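Local coordinates for protein abietadiene synthase, chloroplastic (Abies grandis, PDB 3S9V) that belongs to the plant terpene synthases, a family of largely helical enzymes, and carries both an N-terminal terpene synthase domain and a metal-binding domain, at residues Val80-Trp93 / Thr120-Phe132. Residues are numbered along the deposited sequence; the frame is centred on the assembly and turned at random.
Sequences VEWILQNQLKDGSW and TGETQVQKGIEFF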
# COMPACT_ATOMS: atom_id res chain seq x y z
N VAL A 80 -30.78 13.81 -23.44
CA VAL A 80 -32.20 13.70 -23.09
C VAL A 80 -32.67 12.29 -23.43
O VAL A 80 -33.39 11.65 -22.65
CB VAL A 80 -33.05 14.72 -23.87
CG1 VAL A 80 -34.55 14.41 -23.67
CG2 VAL A 80 -32.74 16.12 -23.38
N GLU A 81 -32.26 11.80 -24.60
CA GLU A 81 -32.63 10.47 -25.02
C GLU A 81 -32.04 9.45 -24.04
O GLU A 81 -32.69 8.45 -23.72
CB GLU A 81 -32.10 10.19 -26.44
CG GLU A 81 -32.52 8.82 -26.98
CD GLU A 81 -34.02 8.71 -27.22
OE1 GLU A 81 -34.52 7.56 -27.25
OE2 GLU A 81 -34.69 9.75 -27.39
N TRP A 82 -30.82 9.69 -23.57
CA TRP A 82 -30.20 8.77 -22.62
C TRP A 82 -31.09 8.62 -21.39
O TRP A 82 -31.31 7.52 -20.89
CB TRP A 82 -28.83 9.28 -22.17
CG TRP A 82 -28.14 8.30 -21.27
CD1 TRP A 82 -27.36 7.25 -21.65
CD2 TRP A 82 -28.28 8.20 -19.85
NE1 TRP A 82 -27.01 6.50 -20.56
CE2 TRP A 82 -27.57 7.06 -19.44
CE3 TRP A 82 -28.95 8.97 -18.89
CZ2 TRP A 82 -27.50 6.66 -18.10
CZ3 TRP A 82 -28.89 8.57 -17.56
CH2 TRP A 82 -28.16 7.43 -17.17
N ILE A 83 -31.60 9.74 -20.90
CA ILE A 83 -32.47 9.73 -19.73
C ILE A 83 -33.70 8.88 -20.01
O ILE A 83 -34.06 8.02 -19.21
CB ILE A 83 -32.90 11.16 -19.35
CG1 ILE A 83 -31.66 11.97 -18.93
CG2 ILE A 83 -33.91 11.11 -18.24
CD1 ILE A 83 -31.92 13.45 -18.78
N LEU A 84 -34.32 9.11 -21.16
CA LEU A 84 -35.52 8.36 -21.55
C LEU A 84 -35.30 6.85 -21.64
O LEU A 84 -36.20 6.06 -21.36
CB LEU A 84 -36.03 8.87 -22.90
CG LEU A 84 -36.52 10.31 -22.97
CD1 LEU A 84 -36.84 10.68 -24.42
CD2 LEU A 84 -37.76 10.47 -22.10
N GLN A 85 -34.09 6.46 -22.02
CA GLN A 85 -33.76 5.05 -22.20
C GLN A 85 -33.16 4.34 -20.98
O GLN A 85 -33.06 3.12 -20.98
CB GLN A 85 -32.77 4.91 -23.36
CG GLN A 85 -33.18 5.63 -24.63
CD GLN A 85 -34.16 4.84 -25.46
OE1 GLN A 85 -35.25 4.49 -25.00
NE2 GLN A 85 -33.77 4.54 -26.70
N ASN A 86 -32.77 5.09 -19.95
CA ASN A 86 -32.12 4.46 -18.80
C ASN A 86 -32.79 4.50 -17.44
O ASN A 86 -32.12 4.45 -16.41
CB ASN A 86 -30.69 4.99 -18.67
CG ASN A 86 -29.76 4.37 -19.69
OD1 ASN A 86 -29.24 3.28 -19.47
ND2 ASN A 86 -29.56 5.04 -20.81
N GLN A 87 -34.11 4.59 -17.43
CA GLN A 87 -34.83 4.59 -16.17
C GLN A 87 -34.90 3.13 -15.73
O GLN A 87 -35.00 2.23 -16.56
CB GLN A 87 -36.24 5.16 -16.38
CG GLN A 87 -37.08 5.20 -15.11
CD GLN A 87 -38.44 5.82 -15.35
OE1 GLN A 87 -39.09 5.53 -16.35
NE2 GLN A 87 -38.89 6.66 -14.42
N LEU A 88 -34.84 2.88 -14.42
CA LEU A 88 -34.89 1.53 -13.89
C LEU A 88 -36.33 1.02 -13.74
O LEU A 88 -37.28 1.79 -13.87
CB LEU A 88 -34.17 1.48 -12.54
CG LEU A 88 -32.71 1.97 -12.54
CD1 LEU A 88 -32.15 1.90 -11.13
CD2 LEU A 88 -31.87 1.13 -13.49
N LYS A 89 -36.47 -0.28 -13.47
CA LYS A 89 -37.79 -0.91 -13.33
C LYS A 89 -38.68 -0.33 -12.24
O LYS A 89 -39.90 -0.30 -12.39
CB LYS A 89 -37.64 -2.41 -13.10
CG LYS A 89 -37.14 -3.17 -14.31
CD LYS A 89 -37.06 -4.67 -14.05
CE LYS A 89 -36.61 -5.41 -15.30
NZ LYS A 89 -36.53 -6.88 -15.07
N ASP A 90 -38.09 0.11 -11.14
CA ASP A 90 -38.88 0.67 -10.05
C ASP A 90 -39.22 2.15 -10.28
O ASP A 90 -39.86 2.79 -9.45
CB ASP A 90 -38.15 0.50 -8.72
CG ASP A 90 -36.82 1.25 -8.67
OD1 ASP A 90 -36.12 1.16 -7.63
OD2 ASP A 90 -36.46 1.93 -9.66
N GLY A 91 -38.80 2.69 -11.42
CA GLY A 91 -39.10 4.07 -11.74
C GLY A 91 -38.03 5.07 -11.38
O GLY A 91 -38.14 6.26 -11.69
N SER A 92 -36.97 4.60 -10.73
CA SER A 92 -35.89 5.49 -10.34
C SER A 92 -34.81 5.52 -11.41
O SER A 92 -34.86 4.76 -12.38
CB SER A 92 -35.26 5.01 -9.03
OG SER A 92 -34.55 3.80 -9.24
N TRP A 93 -33.86 6.43 -11.22
CA TRP A 93 -32.69 6.55 -12.10
C TRP A 93 -31.52 6.45 -11.13
O TRP A 93 -31.66 6.75 -9.94
CB TRP A 93 -32.65 7.92 -12.79
CG TRP A 93 -33.42 8.01 -14.06
CD1 TRP A 93 -33.00 7.67 -15.32
CD2 TRP A 93 -34.76 8.48 -14.20
NE1 TRP A 93 -34.00 7.91 -16.23
CE2 TRP A 93 -35.09 8.41 -15.57
CE3 TRP A 93 -35.72 8.96 -13.29
CZ2 TRP A 93 -36.34 8.80 -16.06
CZ3 TRP A 93 -36.96 9.35 -13.78
CH2 TRP A 93 -37.26 9.27 -15.16
N THR A 120 -41.17 16.30 -22.24
CA THR A 120 -41.05 14.99 -22.84
C THR A 120 -41.05 13.86 -21.81
O THR A 120 -40.98 14.10 -20.60
CB THR A 120 -39.78 14.93 -23.72
OG1 THR A 120 -39.75 13.69 -24.44
CG2 THR A 120 -38.52 15.05 -22.87
N GLY A 121 -41.16 12.63 -22.30
CA GLY A 121 -41.18 11.45 -21.44
C GLY A 121 -42.23 11.48 -20.34
O GLY A 121 -41.92 11.18 -19.18
N GLU A 122 -43.47 11.82 -20.69
CA GLU A 122 -44.55 11.90 -19.71
C GLU A 122 -44.70 10.67 -18.82
O GLU A 122 -44.92 10.79 -17.61
CB GLU A 122 -45.90 12.16 -20.40
CG GLU A 122 -46.14 13.61 -20.80
CD GLU A 122 -45.43 14.02 -22.08
OE1 GLU A 122 -45.48 15.22 -22.42
OE2 GLU A 122 -44.82 13.14 -22.73
N THR A 123 -44.59 9.48 -19.41
CA THR A 123 -44.73 8.27 -18.61
C THR A 123 -43.55 8.11 -17.65
O THR A 123 -43.76 7.84 -16.47
CB THR A 123 -44.88 7.01 -19.49
OG1 THR A 123 -43.68 6.78 -20.24
CG2 THR A 123 -46.04 7.17 -20.45
N GLN A 124 -42.33 8.28 -18.15
CA GLN A 124 -41.16 8.15 -17.28
C GLN A 124 -41.24 9.12 -16.11
O GLN A 124 -40.92 8.77 -14.97
CB GLN A 124 -39.86 8.38 -18.05
CG GLN A 124 -39.55 7.31 -19.08
CD GLN A 124 -39.99 7.71 -20.48
OE1 GLN A 124 -41.05 8.31 -20.65
NE2 GLN A 124 -39.19 7.36 -21.47
N VAL A 125 -41.68 10.34 -16.38
CA VAL A 125 -41.80 11.32 -15.32
C VAL A 125 -42.78 10.82 -14.27
O VAL A 125 -42.51 10.93 -13.07
CB VAL A 125 -42.27 12.69 -15.85
CG1 VAL A 125 -42.68 13.59 -14.69
CG2 VAL A 125 -41.15 13.35 -16.63
N GLN A 126 -43.90 10.26 -14.71
CA GLN A 126 -44.89 9.74 -13.77
C GLN A 126 -44.34 8.59 -12.92
O GLN A 126 -44.53 8.56 -11.70
CB GLN A 126 -46.16 9.29 -14.51
CG GLN A 126 -47.32 8.92 -13.58
CD GLN A 126 -47.51 9.92 -12.45
OE1 GLN A 126 -47.38 11.14 -12.64
NE2 GLN A 126 -47.82 9.42 -11.26
N LYS A 127 -43.65 7.64 -13.56
CA LYS A 127 -43.06 6.52 -12.83
C LYS A 127 -41.99 7.03 -11.85
O LYS A 127 -41.81 6.47 -10.77
CB LYS A 127 -42.42 5.51 -13.79
CG LYS A 127 -43.39 4.64 -14.54
CD LYS A 127 -42.66 3.72 -15.49
CE LYS A 127 -43.63 2.84 -16.26
NZ LYS A 127 -42.92 1.90 -17.17
N GLY A 128 -41.28 8.07 -12.26
CA GLY A 128 -40.24 8.64 -11.42
C GLY A 128 -40.86 9.29 -10.20
O GLY A 128 -40.37 9.13 -9.08
N ILE A 129 -41.96 10.01 -10.41
CA ILE A 129 -42.66 10.67 -9.32
C ILE A 129 -43.10 9.64 -8.28
O ILE A 129 -42.91 9.85 -7.08
CB ILE A 129 -43.90 11.44 -9.83
CG1 ILE A 129 -43.46 12.73 -10.52
CG2 ILE A 129 -44.84 11.78 -8.66
CD1 ILE A 129 -44.60 13.59 -11.00
N GLU A 130 -43.66 8.54 -8.76
CA GLU A 130 -44.12 7.48 -7.87
C GLU A 130 -42.97 6.88 -7.09
O GLU A 130 -43.08 6.65 -5.89
CB GLU A 130 -44.84 6.40 -8.67
CG GLU A 130 -45.91 6.98 -9.59
CD GLU A 130 -46.72 5.93 -10.32
OE1 GLU A 130 -46.17 4.86 -10.64
OE2 GLU A 130 -47.92 6.19 -10.58
N PHE A 131 -41.85 6.62 -7.77
CA PHE A 131 -40.70 6.07 -7.06
C PHE A 131 -40.24 7.05 -6.00
O PHE A 131 -40.03 6.68 -4.85
CB PHE A 131 -39.52 5.80 -7.99
CG PHE A 131 -38.26 5.46 -7.24
CD1 PHE A 131 -38.04 4.17 -6.78
CD2 PHE A 131 -37.34 6.45 -6.92
CE1 PHE A 131 -36.93 3.87 -6.01
CE2 PHE A 131 -36.22 6.16 -6.14
CZ PHE A 131 -36.02 4.87 -5.69
N PHE A 132 -40.06 8.30 -6.40
CA PHE A 132 -39.61 9.33 -5.48
C PHE A 132 -40.50 9.41 -4.25
O PHE A 132 -40.01 9.55 -3.13
CB PHE A 132 -39.55 10.69 -6.18
CG PHE A 132 -39.15 11.83 -5.27
CD1 PHE A 132 -40.06 12.40 -4.40
CD2 PHE A 132 -37.85 12.32 -5.29
CE1 PHE A 132 -39.69 13.44 -3.56
CE2 PHE A 132 -37.47 13.37 -4.46
CZ PHE A 132 -38.39 13.93 -3.59
O HOH W 1 -42.57 3.71 -10.33
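Gln-87 reaches from the loop that follows helix 77-85 to the backbone of Gln-124 in helix 122-136. Fully extended, with CG anti to the backbone N (chi1 180°), it sends both its hydrogen bonds from NE2, 3.0 Å to Gln-124 O and 2.9 Å to Gly-91 O in its own segment. Gln-124 O also accepts the helical bond from Gly-128 N, and the two donors meet it on opposite faces of the carbonyl plane. Close packing here depends on glycine: Gly-91 and Gly-128, without side chains to keep the backbones apart, bring their CA atoms to 4.7 Å, with Gly-128 CA in a C-H...O contact to Gly-91 O. The outer end of the Trp-93 ring lies against this spot, CH2 3.7 Å from Gln-124 O; Gln-87 CG covers one ring face near the rim, and an in-plane bond from NE1 to Ile-83 O helps fix the ring. Gln-87, Gly-91 and Trp-93 follow the spacing of a QW motif, known from the alpha-barrel domains of terpene cyclases, in which such a turn ties neighbouring helices together. Next to it, Ser-92 CB sits over the centre of the Phe-131 ring in a CH-pi contact, and Asp-90 OD2 accepts from both Ser-92 N, in an Asx turn, and Ser-92 OG.

Towards the other end, Leu-84 packs CD2 3.6 Å from Gly-121 CA and against Gln-124 NE2, which gives a nearly straight bond to Leu-84 O (3.3 Å, 164°). Looser are Val-80, merely grazing Thr-120 through methyl groups, and the solvent side, where a water donates to both Asp-90 O and Lys-127 O.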